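Local coordinates for protein chorismate synthase (Aquifex aeolicus, PDB 1Q1L) that probably catalyses the anti-1,4-elimination of phosphate from 5-enolpyruvylshikimate-3-phosphate to give chorismate, using reduced FMN as cofactor, and assembles as a homotetramer, at residues 387-390 with 391-394; 179-182 with 183-186. All blocks are in the same frame, centred on the assembly; numbering follows the deposited sequence.

Contact 1: residues 387-390 with 391-394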
ATOM      1  N   VAL A 387      -9.785  21.815   1.610  1.00 33.45           N
ATOM      2  CA  VAL A 387      -9.933  21.109   0.345  1.00 34.47           C
ATOM      3  C   VAL A 387     -10.721  21.939  -0.672  1.00 33.03           C
ATOM      4  O   VAL A 387     -10.355  22.004  -1.843  1.00 32.48           O
ATOM      5  CB  VAL A 387     -10.643  19.752   0.560  1.00 34.62           C
ATOM      6  CG1 VAL A 387     -10.724  18.988  -0.753  1.00 35.13           C
ATOM      7  CG2 VAL A 387      -9.889  18.935   1.599  1.00 36.02           C
ATOM      8  N   LYS A 388     -11.796  22.574  -0.221  1.00 33.39           N
ATOM      9  CA  LYS A 388     -12.619  23.398  -1.110  1.00 34.30           C
ATOM     10  C   LYS A 388     -11.839  24.568  -1.694  1.00 35.93           C
ATOM     11  O   LYS A 388     -12.032  24.935  -2.849  1.00 35.08           O
ATOM     12  CB  LYS A 388     -13.838  23.936  -0.370  1.00 36.31           C
ATOM     13  CG  LYS A 388     -14.896  22.896  -0.050  1.00 36.74           C
ATOM     14  CD  LYS A 388     -16.029  23.549   0.720  1.00 42.00           C
ATOM     15  CE  LYS A 388     -17.059  22.535   1.164  1.00 45.71           C
ATOM     16  NZ  LYS A 388     -18.132  23.188   1.961  1.00 48.51           N
ATOM     17  N   LYS A 389     -10.967  25.160  -0.887  1.00 34.67           N
ATOM     18  CA  LYS A 389     -10.167  26.280  -1.350  1.00 34.34           C
ATOM     19  C   LYS A 389      -9.198  25.822  -2.438  1.00 33.13           C
ATOM     20  O   LYS A 389      -8.985  26.523  -3.427  1.00 31.95           O
ATOM     21  CB  LYS A 389      -9.391  26.890  -0.177  1.00 36.67           C
ATOM     22  CG  LYS A 389      -8.347  27.919  -0.584  1.00 40.25           C
ATOM     23  CD  LYS A 389      -8.982  29.155  -1.196  1.00 43.34           C
ATOM     24  CE  LYS A 389      -7.921  30.103  -1.740  1.00 46.49           C
ATOM     25  NZ  LYS A 389      -6.878  30.423  -0.720  1.00 49.56           N
ATOM     26  N   ARG A 390      -8.611  24.642  -2.256  1.00 31.12           N
ATOM     27  CA  ARG A 390      -7.664  24.119  -3.235  1.00 31.41           C
ATOM     28  C   ARG A 390      -8.370  23.711  -4.523  1.00 30.28           C
ATOM     29  O   ARG A 390      -7.795  23.784  -5.609  1.00 31.65           O
ATOM     30  CB  ARG A 390      -6.907  22.930  -2.644  1.00 31.19           C
ATOM     31  CG  ARG A 390      -6.104  23.292  -1.409  1.00 33.37           C
ATOM     32  CD  ARG A 390      -5.485  22.064  -0.789  1.00 34.50           C
ATOM     33  NE  ARG A 390      -4.742  22.376   0.425  1.00 33.50           N
ATOM     34  CZ  ARG A 390      -4.103  21.470   1.159  1.00 34.19           C
ATOM     35  NH1 ARG A 390      -4.117  20.193   0.794  1.00 30.64           N
ATOM     36  NH2 ARG A 390      -3.458  21.838   2.261  1.00 34.47           N
ATOM     37  N   PHE A 391      -9.616  23.276  -4.395  1.00 31.57           N
ATOM     38  CA  PHE A 391     -10.410  22.872  -5.550  1.00 33.37           C
ATOM     39  C   PHE A 391     -10.654  24.128  -6.393  1.00 36.67           C
ATOM     40  O   PHE A 391     -10.417  24.138  -7.606  1.00 36.97           O
ATOM     41  CB  PHE A 391     -11.744  22.285  -5.078  1.00 32.48           C
ATOM     42  CG  PHE A 391     -12.637  21.801  -6.195  1.00 31.77           C
ATOM     43  CD1 PHE A 391     -12.471  20.532  -6.739  1.00 31.18           C
ATOM     44  CD2 PHE A 391     -13.651  22.612  -6.692  1.00 30.97           C
ATOM     45  CE1 PHE A 391     -13.305  20.075  -7.764  1.00 30.21           C
ATOM     46  CE2 PHE A 391     -14.490  22.168  -7.719  1.00 29.67           C
ATOM     47  CZ  PHE A 391     -14.315  20.896  -8.253  1.00 28.90           C
ATOM     48  N   GLU A 392     -11.105  25.189  -5.726  1.00 37.04           N
ATOM     49  CA  GLU A 392     -11.399  26.463  -6.371  1.00 38.07           C
ATOM     50  C   GLU A 392     -10.193  27.050  -7.092  1.00 37.45           C
ATOM     51  O   GLU A 392     -10.310  27.527  -8.217  1.00 39.07           O
ATOM     52  CB  GLU A 392     -11.930  27.446  -5.332  1.00 39.93           C
ATOM     53  CG  GLU A 392     -13.243  26.993  -4.708  1.00 46.28           C
ATOM     54  CD  GLU A 392     -13.563  27.711  -3.411  1.00 50.17           C
ATOM     55  OE1 GLU A 392     -14.627  27.424  -2.820  1.00 53.42           O
ATOM     56  OE2 GLU A 392     -12.751  28.557  -2.977  1.00 52.67           O
ATOM     57  N   ASP A 393      -9.033  27.015  -6.449  1.00 36.51           N
ATOM     58  CA  ASP A 393      -7.822  27.531  -7.067  1.00 35.61           C
ATOM     59  C   ASP A 393      -7.463  26.673  -8.276  1.00 35.92           C
ATOM     60  O   ASP A 393      -7.097  27.190  -9.329  1.00 36.44           O
ATOM     61  CB  ASP A 393      -6.658  27.527  -6.067  1.00 36.55           C
ATOM     62  CG  ASP A 393      -6.794  28.605  -4.997  1.00 40.20           C
ATOM     63  OD1 ASP A 393      -7.673  29.489  -5.131  1.00 38.21           O
ATOM     64  OD2 ASP A 393      -6.007  28.574  -4.025  1.00 38.89           O
ATOM     65  N   TYR A 394      -7.581  25.358  -8.123  1.00 35.49           N
ATOM     66  CA  TYR A 394      -7.260  24.442  -9.207  1.00 34.26           C
ATOM     67  C   TYR A 394      -8.194  24.588 -10.406  1.00 36.36           C
ATOM     68  O   TYR A 394      -7.752  24.533 -11.554  1.00 36.98           O
ATOM     69  CB  TYR A 394      -7.283  22.996  -8.712  1.00 32.52           C
ATOM     70  CG  TYR A 394      -7.023  22.012  -9.820  1.00 32.17           C
ATOM     71  CD1 TYR A 394      -8.056  21.253 -10.360  1.00 31.89           C
ATOM     72  CD2 TYR A 394      -5.754  21.907 -10.393  1.00 33.13           C
ATOM     73  CE1 TYR A 394      -7.837  20.416 -11.454  1.00 32.77           C
ATOM     74  CE2 TYR A 394      -5.523  21.076 -11.483  1.00 32.20           C
ATOM     75  CZ  TYR A 394      -6.564  20.337 -12.009  1.00 33.07           C
ATOM     76  OH  TYR A 394      -6.334  19.526 -13.090  1.00 35.21           O
TER
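Lys389 lays the end of its aliphatic chain across the carboxylate of Asp393, one turn further along: CE of Lys389 lies 3.3 Å from OD2 and 3.5 Å from OD1 of Asp393. The lysine leaves the backbone with CG anti to its own N (chi1 170°), and the bend at chi2 (66°) turns the chain toward the acid. The ion pair within the helix is nonetheless long, 3.9 Å from Lys389 NZ to Asp393 OD2. Lys389 NZ also forms a salt bridge with Asp393 OD2 of the second subunit, and Asp393 OD2 one with Lys389 NZ of that subunit; these are the stronger partners. Two lysines and two aspartates thus meet at the interface, and the acids probably offset the close approach of the two NZ atoms. With an alanine at Asp393 the carboxylate is gone, which is likely to leave Lys389 here and in the second subunit without this partner and the two close ammonium groups less well offset. Beneath these side chains runs regular alpha-helix, part of helix 384-399, with i to i+4 bonds such as Asp393 N to Lys389 O (3.1 Å) and Tyr394 N to Arg390 O (3.0 Å). Glu392 starts beside the preceding turn, its CG 3.0 Å from Lys388 O, and runs on extended. On the flank facing helix 356-379, Phe391 packs on Leu375 and Leu379 and meets the ring of Phe159, while Tyr394 OH bonds Pro240 O. The buried Arg390 chain is extended from CG to NE, and NH1 bonds Leu379 O and also Lys378 O of the second subunit.

Contact 2: residues 179-182 with 183-186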
ATOM      1  N   LYS A 179     -29.377   3.601 -27.757  1.00 40.13           N
ATOM      2  CA  LYS A 179     -28.375   2.999 -28.634  1.00 42.02           C
ATOM      3  C   LYS A 179     -27.411   4.061 -29.169  1.00 40.33           C
ATOM      4  O   LYS A 179     -26.232   3.790 -29.379  1.00 42.31           O
ATOM      5  CB  LYS A 179     -29.060   2.279 -29.802  1.00 44.16           C
ATOM      6  CG  LYS A 179     -30.033   1.179 -29.390  1.00 46.97           C
ATOM      7  CD  LYS A 179     -29.459  -0.213 -29.633  1.00 49.88           C
ATOM      8  CE  LYS A 179     -28.523  -0.652 -28.523  1.00 51.08           C
ATOM      9  NZ  LYS A 179     -29.266  -0.902 -27.258  1.00 54.27           N
ATOM     10  N   ASP A 180     -27.919   5.266 -29.405  1.00 40.34           N
ATOM     11  CA  ASP A 180     -27.094   6.374 -29.885  1.00 41.07           C
ATOM     12  C   ASP A 180     -26.440   6.950 -28.622  1.00 40.33           C
ATOM     13  O   ASP A 180     -27.130   7.453 -27.742  1.00 40.45           O
ATOM     14  CB  ASP A 180     -27.984   7.421 -30.564  1.00 43.51           C
ATOM     15  CG  ASP A 180     -27.206   8.626 -31.069  1.00 48.41           C
ATOM     16  OD1 ASP A 180     -27.800   9.439 -31.809  1.00 52.50           O
ATOM     17  OD2 ASP A 180     -26.010   8.773 -30.728  1.00 49.11           O
ATOM     18  N   LYS A 181     -25.116   6.873 -28.537  1.00 38.71           N
ATOM     19  CA  LYS A 181     -24.399   7.338 -27.347  1.00 37.53           C
ATOM     20  C   LYS A 181     -23.954   8.795 -27.311  1.00 37.35           C
ATOM     21  O   LYS A 181     -23.043   9.153 -26.560  1.00 36.53           O
ATOM     22  CB  LYS A 181     -23.185   6.439 -27.101  1.00 35.59           C
ATOM     23  CG  LYS A 181     -23.532   4.976 -26.926  1.00 33.58           C
ATOM     24  CD  LYS A 181     -24.551   4.781 -25.809  1.00 34.11           C
ATOM     25  CE  LYS A 181     -24.903   3.317 -25.637  1.00 31.36           C
ATOM     26  NZ  LYS A 181     -25.928   3.147 -24.576  1.00 28.26           N
ATOM     27  N   SER A 182     -24.599   9.643 -28.101  1.00 37.04           N
ATOM     28  CA  SER A 182     -24.234  11.049 -28.125  1.00 35.23           C
ATOM     29  C   SER A 182     -24.520  11.692 -26.770  1.00 32.16           C
ATOM     30  O   SER A 182     -23.875  12.669 -26.393  1.00 29.42           O
ATOM     31  CB  SER A 182     -25.020  11.781 -29.214  1.00 38.70           C
ATOM     32  OG  SER A 182     -26.406  11.719 -28.936  1.00 41.23           O
ATOM     33  N   TYR A 183     -25.484  11.147 -26.035  1.00 31.23           N
ATOM     34  CA  TYR A 183     -25.826  11.710 -24.735  1.00 30.94           C
ATOM     35  C   TYR A 183     -24.681  11.636 -23.712  1.00 32.60           C
ATOM     36  O   TYR A 183     -24.749  12.271 -22.655  1.00 33.16           O
ATOM     37  CB  TYR A 183     -27.093  11.042 -24.181  1.00 32.81           C
ATOM     38  CG  TYR A 183     -26.967   9.565 -23.880  1.00 34.35           C
ATOM     39  CD1 TYR A 183     -26.346   9.116 -22.709  1.00 33.11           C
ATOM     40  CD2 TYR A 183     -27.453   8.616 -24.773  1.00 34.92           C
ATOM     41  CE1 TYR A 183     -26.217   7.749 -22.443  1.00 32.01           C
ATOM     42  CE2 TYR A 183     -27.326   7.257 -24.520  1.00 33.94           C
ATOM     43  CZ  TYR A 183     -26.709   6.830 -23.356  1.00 32.80           C
ATOM     44  OH  TYR A 183     -26.583   5.482 -23.123  1.00 33.44           O
ATOM     45  N   PHE A 184     -23.628  10.878 -24.026  1.00 32.64           N
ATOM     46  CA  PHE A 184     -22.466  10.761 -23.134  1.00 33.43           C
ATOM     47  C   PHE A 184     -21.855  12.142 -22.912  1.00 34.47           C
ATOM     48  O   PHE A 184     -21.136  12.369 -21.941  1.00 34.37           O
ATOM     49  CB  PHE A 184     -21.381   9.868 -23.752  1.00 32.99           C
ATOM     50  CG  PHE A 184     -21.635   8.396 -23.626  1.00 32.10           C
ATOM     51  CD1 PHE A 184     -22.803   7.912 -23.044  1.00 31.31           C
ATOM     52  CD2 PHE A 184     -20.693   7.486 -24.098  1.00 31.65           C
ATOM     53  CE1 PHE A 184     -23.029   6.543 -22.932  1.00 31.28           C
ATOM     54  CE2 PHE A 184     -20.905   6.117 -23.991  1.00 31.77           C
ATOM     55  CZ  PHE A 184     -22.080   5.642 -23.406  1.00 31.77           C
ATOM     56  N   ALA A 185     -22.115  13.060 -23.838  1.00 33.13           N
ATOM     57  CA  ALA A 185     -21.577  14.406 -23.730  1.00 33.21           C
ATOM     58  C   ALA A 185     -22.641  15.387 -23.266  1.00 33.94           C
ATOM     59  O   ALA A 185     -22.474  16.594 -23.407  1.00 37.52           O
ATOM     60  CB  ALA A 185     -21.016  14.847 -25.076  1.00 33.69           C
ATOM     61  N   ASN A 186     -23.725  14.877 -22.693  1.00 34.63           N
ATOM     62  CA  ASN A 186     -24.816  15.741 -22.261  1.00 35.77           C
ATOM     63  C   ASN A 186     -25.197  15.574 -20.785  1.00 35.07           C
ATOM     64  O   ASN A 186     -26.027  14.731 -20.444  1.00 32.74           O
ATOM     65  CB  ASN A 186     -26.040  15.468 -23.139  1.00 37.49           C
ATOM     66  CG  ASN A 186     -27.053  16.582 -23.086  1.00 40.27           C
ATOM     67  OD1 ASN A 186     -27.378  17.095 -22.015  1.00 42.83           O
ATOM     68  ND2 ASN A 186     -27.571  16.960 -24.249  1.00 43.42           N
TER
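Lys181 starts its path with CB over one face of the Phe184 ring, a CH-pi contact 3.9 Å from the centroid and only 11° off the ring normal. It leads a short 3-10 turn at 182-184, with Phe184 N bonded to Lys181 O and Ala185 N to Ser182 O (both 3.1 Å), ahead of helix 187-197. An Asx turn runs into it, Asp180 OD2 accepting Ser182 N from above the carboxylate plane. Beyond CB the lysine bends at chi2 (-55°): CG stays by the Phe184 ring at CZ. CD of Lys181 touches both aromatic residues, lying 3.6 Å from CZ of Phe184. The same Lys181 CD is 3.4 Å from Tyr183 OH. CE passes Tyr183 OH, the two side chains lying side by side and pointing the same way, and Lys181 NZ donates to Tyr183 OH at 2.8 Å. Leu178 O and Glu232 OE2 also hold NZ, and Glu232 OE1 bonds Tyr183 OH, so the ammonium and phenol ends share one carboxylate on strand 229-236. Phe184 packs on Val318 and Arg320 of strand 317-323, and the Tyr183 ring meets Tyr193 edge-to-face, joining the turn to the sheet and to helix 187-197. Asn186, the N-cap of that helix, accepts Lys189 N with its OD1.

Overall arrangement
Contact 2 comes first along the chain, in the loop between strand 173-174 and helix 187-197; contact 1 follows much later, on helix 384-399 near the C-terminus. Their centres are 30 Å apart and their nearest atoms about 17 Å, so they do not touch and share no helix or strand. The turn at 179-186 rests on the five-stranded antiparallel sheet through strands 229-236 and 317-323, and no other chain of the assembly reaches it. The helix at 387-394 instead packs on helix 356-379 and meets two other subunits. One contact fastens a loop to the sheet within a subunit, the other lies at the interface between subunits, and both lie away from the predicted FMN and NADP sites.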